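Local coordinates for protein monosaccharide-transporting ATPase (Actinobacillus succinogenes, PDB 5DTE) that binds D-allose in the cleft between its two lobes and probably serves as the periplasmic sugar-binding component of an ABC transporter, at residues L32-L36 against V61-E67; S37-F41 against D250-L254. One frame throughout, in Å; residues are numbered along the deposited sequence.

Contact 1: L32-L36 against V61-E67; sequences LMKTL and VQVAEKE. With ALL (beta-D-allopyranose), chain E.
Lys34 and Glu67 meet beside the sugar through contrasting torsions. Lys34 CG stands between the backbone N and the carbonyl carbon (chi1 60°) with the rest of the chain extended, whereas Glu67 CG is anti to its own N (chi1 -168°), again with a straight chain. Lys34 CE passes 3.8 Å from Glu67 OE1. Lys34 NZ reaches allose O1 at 3.1 Å, and allose O6 donates to Glu67 OE1 at 2.8 Å. Lys34 NZ and Glu67 OE1 are 4.5 Å apart, beyond a salt bridge, though the opposite charges may still steady each other; each bonds the sugar. The methyl CG2 of Thr35 lies 3.7 Å from Glu67 CD, packing against the carboxylate carbon; Thr35 OG1 is instead bonded to Ser37 N. Behind the pocket, Met33 uses both its N and its O towards strand 58-63: N donates to Gln62 O (168° at the hydrogen), and O accepts from Ala64 N at 2.9 Å. Leu36 crosses Val63 at about a right angle, Leu36 CD1 lying 3.5 Å from Val63 CG2. Parallel strands 28-33 and 58-63, joined through helix 39-54, form the beta-alpha-beta unit of a periplasmic-binding-protein lobe, whose loops after the strand ends carry sugar-binding residues.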
loop_
_atom_site.group_PDB
_atom_site.type_symbol
_atom_site.label_atom_id
_atom_site.label_comp_id
_atom_site.label_asym_id
_atom_site.label_seq_id
_atom_site.Cartn_x
_atom_site.Cartn_y
_atom_site.Cartn_z
ATOM N N LEU A 32 12.758 -8.538 -1.517
ATOM C CA LEU A 32 12.723 -8.156 -2.923
ATOM C C LEU A 32 11.562 -7.229 -3.203
ATOM O O LEU A 32 10.400 -7.623 -3.122
ATOM C CB LEU A 32 12.646 -9.398 -3.806
ATOM C CG LEU A 32 13.880 -10.282 -3.621
ATOM C CD1 LEU A 32 13.769 -11.543 -4.441
ATOM C CD2 LEU A 32 15.132 -9.511 -3.985
ATOM N N MET A 33 11.882 -5.988 -3.540
ATOM C CA MET A 33 10.883 -4.929 -3.524
ATOM C C MET A 33 10.595 -4.350 -4.903
ATOM O O MET A 33 11.484 -4.227 -5.736
ATOM C CB MET A 33 11.336 -3.831 -2.558
ATOM C CG MET A 33 11.544 -4.357 -1.161
ATOM S SD MET A 33 12.205 -3.165 -0.015
ATOM C CE MET A 33 10.821 -2.050 0.132
ATOM N N LYS A 34 9.337 -3.991 -5.131
ATOM C CA LYS A 34 8.917 -3.477 -6.425
ATOM C C LYS A 34 9.437 -2.061 -6.671
ATOM O O LYS A 34 9.587 -1.635 -7.823
ATOM C CB LYS A 34 7.388 -3.528 -6.544
ATOM C CG LYS A 34 6.592 -2.735 -5.530
ATOM C CD LYS A 34 5.137 -3.212 -5.503
ATOM C CE LYS A 34 4.191 -2.114 -5.026
ATOM N NZ LYS A 34 2.758 -2.532 -5.037
ATOM N N THR A 35 9.741 -1.344 -5.592
ATOM C CA THR A 35 10.300 -0.001 -5.710
ATOM C C THR A 35 10.870 0.495 -4.375
ATOM O O THR A 35 10.614 -0.080 -3.323
ATOM C CB THR A 35 9.235 1.018 -6.231
ATOM O OG1 THR A 35 9.873 2.240 -6.621
ATOM C CG2 THR A 35 8.163 1.299 -5.172
ATOM N N LEU A 36 11.663 1.554 -4.449
ATOM C CA LEU A 36 12.132 2.272 -3.274
ATOM C C LEU A 36 11.943 3.774 -3.492
ATOM O O LEU A 36 12.233 4.580 -2.600
ATOM C CB LEU A 36 13.600 1.966 -2.985
ATOM C CG LEU A 36 13.975 0.814 -2.057
ATOM C CD1 LEU A 36 15.479 0.811 -1.881
ATOM C CD2 LEU A 36 13.273 0.910 -0.702
ATOM N N VAL A 61 18.671 -6.784 0.274
ATOM C CA VAL A 61 17.666 -5.985 -0.435
ATOM C C VAL A 61 17.987 -5.793 -1.917
ATOM O O VAL A 61 19.069 -5.335 -2.279
ATOM C CB VAL A 61 17.499 -4.595 0.208
ATOM C CG1 VAL A 61 16.547 -3.765 -0.614
ATOM C CG2 VAL A 61 17.011 -4.735 1.646
ATOM N N GLN A 62 17.039 -6.162 -2.770
ATOM C CA GLN A 62 17.147 -5.908 -4.202
ATOM C C GLN A 62 15.852 -5.297 -4.665
ATOM O O GLN A 62 14.776 -5.772 -4.329
ATOM C CB GLN A 62 17.439 -7.180 -4.999
ATOM C CG GLN A 62 18.587 -8.016 -4.465
ATOM C CD GLN A 62 19.333 -8.728 -5.575
ATOM O OE1 GLN A 62 19.089 -8.477 -6.758
ATOM N NE2 GLN A 62 20.254 -9.611 -5.204
ATOM N N VAL A 63 15.966 -4.246 -5.454
ATOM C CA VAL A 63 14.819 -3.481 -5.869
ATOM C C VAL A 63 14.680 -3.606 -7.378
ATOM O O VAL A 63 15.677 -3.658 -8.097
ATOM C CB VAL A 63 14.983 -2.030 -5.405
ATOM C CG1 VAL A 63 13.913 -1.118 -5.943
ATOM C CG2 VAL A 63 14.978 -2.017 -3.900
ATOM N N ALA A 64 13.441 -3.720 -7.841
ATOM C CA ALA A 64 13.133 -3.702 -9.261
ATOM C C ALA A 64 13.345 -2.293 -9.812
ATOM O O ALA A 64 13.252 -1.310 -9.062
ATOM C CB ALA A 64 11.700 -4.167 -9.494
ATOM N N GLU A 65 13.615 -2.181 -11.114
ATOM C CA GLU A 65 13.981 -0.884 -11.675
ATOM C C GLU A 65 12.767 -0.000 -11.962
ATOM O O GLU A 65 12.637 1.062 -11.368
ATOM C CB GLU A 65 14.852 -1.073 -12.915
ATOM C CG GLU A 65 16.286 -1.440 -12.534
ATOM C CD GLU A 65 17.136 -1.865 -13.706
ATOM O OE1 GLU A 65 17.360 -1.027 -14.609
ATOM O OE2 GLU A 65 17.585 -3.034 -13.708
ATOM N N LYS A 66 11.862 -0.395 -12.841
ATOM C CA LYS A 66 10.613 0.360 -12.855
ATOM C C LYS A 66 9.642 -0.361 -11.917
ATOM O O LYS A 66 9.753 -1.575 -11.683
ATOM C CB LYS A 66 10.036 0.573 -14.280
ATOM C CG LYS A 66 9.944 -0.626 -15.208
ATOM C CD LYS A 66 9.348 -0.217 -16.568
ATOM C CE LYS A 66 9.043 -1.425 -17.467
ATOM N NZ LYS A 66 7.690 -2.034 -17.262
ATOM N N GLU A 67 8.730 0.406 -11.330
ATOM C CA GLU A 67 7.829 -0.149 -10.340
ATOM C C GLU A 67 6.957 -1.202 -10.987
ATOM O O GLU A 67 6.641 -2.204 -10.360
ATOM C CB GLU A 67 6.970 0.939 -9.699
ATOM C CG GLU A 67 6.236 0.449 -8.459
ATOM C CD GLU A 67 5.471 1.543 -7.724
ATOM O OE1 GLU A 67 4.607 1.189 -6.891
ATOM O OE2 GLU A 67 5.726 2.745 -7.975
HETATM C C1 ALL E . 0.839 -0.275 -2.494
HETATM C C2 ALL E . 1.260 -0.118 -1.046
HETATM C C3 ALL E . 1.535 1.294 -0.686
HETATM C C4 ALL E . 2.394 1.988 -1.696
HETATM C C5 ALL E . 1.715 1.876 -3.050
HETATM C C6 ALL E . 2.363 2.694 -4.120
HETATM O O1 ALL E . 0.817 -1.598 -2.869
HETATM O O2 ALL E . 0.171 -0.588 -0.221
HETATM O O3 ALL E . 0.264 2.014 -0.615
HETATM O O4 ALL E . 2.570 3.365 -1.332
HETATM O O5 ALL E . 1.740 0.468 -3.423
HETATM O O6 ALL E . 3.590 2.097 -4.484
#

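Contact 2: S37-F41 against D250-L254; sequences SNEYF and DGIPL. With ALL (beta-D-allopyranose), chain E.
Asn38 approaches Asp250 at the sugar, its ND2 4.2 Å from Asp250 OD2, with allose O4 close to both groups. Its CG is anti to the backbone N: chi1 -160° carries the amide towards the helix start, and chi2 near -14° leaves OD1 facing Tyr40 N, whose weak bond it accepts, capping helix 39-54 at its N-terminus; OD1 has a further weak partner in Asn226. Glu39 bends at chi2, and its CG lies 3.7 Å from Ile252 CB. Farther out, its OE2 comes within 3.7 Å of Pro253 CG, a carboxylate oxygen against the proline ring. Ile252 is itself the N-cap residue of helix 253-261, so the beginnings of two helices meet here, and the contact joins parts of the chain more than 200 residues apart across the sugar cleft of a periplasmic binding protein. Tyr40 follows, with Ile252 CG2 3.9 Å from its CB. One face of its ring carries the Asp250 carboxylate: CG stands 3.5 Å above the plane, offset toward the rim, and the two planes are 28° apart. From this stacked position Asp250 OD1 accepts from allose O3 at 2.6 Å, while OD2 pairs with O4, a hydrogen bond modelled too short to trust. Next comes Phe41, one ring face lying under Tyr40 CD2, 4.0 Å above its centre; its edge is turned to the sugar, CE2 being 3.8 Å from allose O6.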
loop_
_atom_site.group_PDB
_atom_site.type_symbol
_atom_site.label_atom_id
_atom_site.label_comp_id
_atom_site.label_asym_id
_atom_site.label_seq_id
_atom_site.Cartn_x
_atom_site.Cartn_y
_atom_site.Cartn_z
ATOM N N SER A 37 11.469 4.127 -4.694
ATOM C CA SER A 37 11.143 5.505 -5.073
ATOM C C SER A 37 10.075 6.105 -4.169
ATOM O O SER A 37 10.072 7.309 -3.921
ATOM C CB SER A 37 10.673 5.563 -6.530
ATOM O OG SER A 37 11.669 5.089 -7.422
ATOM N N ASN A 38 9.163 5.260 -3.694
ATOM C CA ASN A 38 8.136 5.666 -2.738
ATOM C C ASN A 38 8.733 5.869 -1.346
ATOM O O ASN A 38 9.660 5.169 -0.957
ATOM C CB ASN A 38 7.013 4.621 -2.684
ATOM C CG ASN A 38 5.714 5.178 -2.103
ATOM O OD1 ASN A 38 5.691 6.254 -1.492
ATOM N ND2 ASN A 38 4.622 4.449 -2.304
ATOM N N GLU A 39 8.214 6.831 -0.597
ATOM C CA GLU A 39 8.689 7.039 0.763
ATOM C C GLU A 39 8.214 5.898 1.662
ATOM O O GLU A 39 8.932 5.453 2.556
ATOM C CB GLU A 39 8.215 8.395 1.294
ATOM C CG GLU A 39 8.243 8.552 2.814
ATOM C CD GLU A 39 9.634 8.465 3.407
ATOM O OE1 GLU A 39 10.585 8.976 2.778
ATOM O OE2 GLU A 39 9.768 7.895 4.516
ATOM N N TYR A 40 7.005 5.420 1.401
ATOM C CA TYR A 40 6.431 4.304 2.135
ATOM C C TYR A 40 7.358 3.063 2.181
ATOM O O TYR A 40 7.545 2.450 3.240
ATOM C CB TYR A 40 5.064 3.940 1.529
ATOM C CG TYR A 40 4.427 2.733 2.158
ATOM C CD1 TYR A 40 3.816 2.819 3.396
ATOM C CD2 TYR A 40 4.456 1.499 1.524
ATOM C CE1 TYR A 40 3.243 1.710 3.984
ATOM C CE2 TYR A 40 3.889 0.383 2.105
ATOM C CZ TYR A 40 3.289 0.496 3.336
ATOM O OH TYR A 40 2.724 -0.605 3.916
ATOM N N PHE A 41 7.957 2.700 1.053
ATOM C CA PHE A 41 8.821 1.521 1.028
ATOM C C PHE A 41 10.195 1.805 1.631
ATOM O O PHE A 41 10.803 0.931 2.251
ATOM C CB PHE A 41 8.939 0.979 -0.394
ATOM C CG PHE A 41 7.740 0.197 -0.826
ATOM C CD1 PHE A 41 7.425 -1.002 -0.203
ATOM C CD2 PHE A 41 6.907 0.662 -1.836
ATOM C CE1 PHE A 41 6.302 -1.740 -0.583
ATOM C CE2 PHE A 41 5.779 -0.069 -2.227
ATOM C CZ PHE A 41 5.481 -1.275 -1.597
ATOM N N ASP A 250 -1.258 5.335 3.690
ATOM C CA ASP A 250 0.045 4.687 3.963
ATOM C C ASP A 250 0.593 5.159 5.318
ATOM O O ASP A 250 1.190 4.384 6.079
ATOM C CB ASP A 250 1.111 4.950 2.883
ATOM C CG ASP A 250 0.946 4.065 1.660
ATOM O OD1 ASP A 250 0.073 3.178 1.679
ATOM O OD2 ASP A 250 1.675 4.273 0.672
ATOM N N GLY A 251 0.412 6.447 5.595
ATOM C CA GLY A 251 0.908 7.043 6.822
ATOM C C GLY A 251 2.357 7.511 6.819
ATOM O O GLY A 251 3.000 7.518 7.873
ATOM N N ILE A 252 2.874 7.913 5.659
ATOM C CA ILE A 252 4.267 8.373 5.571
ATOM C C ILE A 252 4.414 9.636 6.431
ATOM O O ILE A 252 3.420 10.311 6.713
ATOM C CB ILE A 252 4.733 8.638 4.079
ATOM C CG1 ILE A 252 3.954 9.768 3.405
ATOM C CG2 ILE A 252 4.601 7.387 3.217
ATOM C CD1 ILE A 252 4.267 9.891 1.936
ATOM N N PRO A 253 5.635 9.924 6.901
ATOM C CA PRO A 253 5.913 11.105 7.723
ATOM C C PRO A 253 5.296 12.405 7.205
ATOM O O PRO A 253 4.583 13.073 7.951
ATOM C CB PRO A 253 7.446 11.200 7.700
ATOM C CG PRO A 253 7.941 9.933 7.038
ATOM C CD PRO A 253 6.780 9.007 6.894
ATOM N N LEU A 254 5.555 12.753 5.953
ATOM C CA LEU A 254 5.062 14.009 5.386
ATOM C C LEU A 254 3.517 14.122 5.355
ATOM O O LEU A 254 2.958 15.188 5.630
ATOM C CB LEU A 254 5.632 14.187 3.976
ATOM C CG LEU A 254 5.230 15.461 3.244
ATOM C CD1 LEU A 254 5.653 16.693 4.027
ATOM C CD2 LEU A 254 5.781 15.450 1.823
HETATM C C1 ALL E . 0.839 -0.275 -2.494
HETATM C C2 ALL E . 1.260 -0.118 -1.046
HETATM C C3 ALL E . 1.535 1.294 -0.686
HETATM C C4 ALL E . 2.394 1.988 -1.696
HETATM C C5 ALL E . 1.715 1.876 -3.050
HETATM C C6 ALL E . 2.363 2.694 -4.120
HETATM O O1 ALL E . 0.817 -1.598 -2.869
HETATM O O2 ALL E . 0.171 -0.588 -0.221
HETATM O O3 ALL E . 0.264 2.014 -0.615
HETATM O O4 ALL E . 2.570 3.365 -1.332
HETATM O O5 ALL E . 1.740 0.468 -3.423
HETATM O O6 ALL E . 3.590 2.097 -4.484
#

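Contacts 1 and 2 have centres about 15 Å apart and share one allose molecule. Their first segments are consecutive, so the loop leaving strand 28-33 in contact 1 runs directly into the helix start of contact 2. Phe41 bridges the two: its CZ packs 3.8 Å from Lys34 CE, its CD1 lies 3.6 Å from Met33 CE, and its CB is 3.5 Å from Thr35 O. Each contact brings charged side chains to the same sugar, contact 1 through Lys34 and Glu67, contact 2 through Asp250. Arg174 and Asp116 add further hydrogen bonds, so the ligand is held by residues widely separated in sequence.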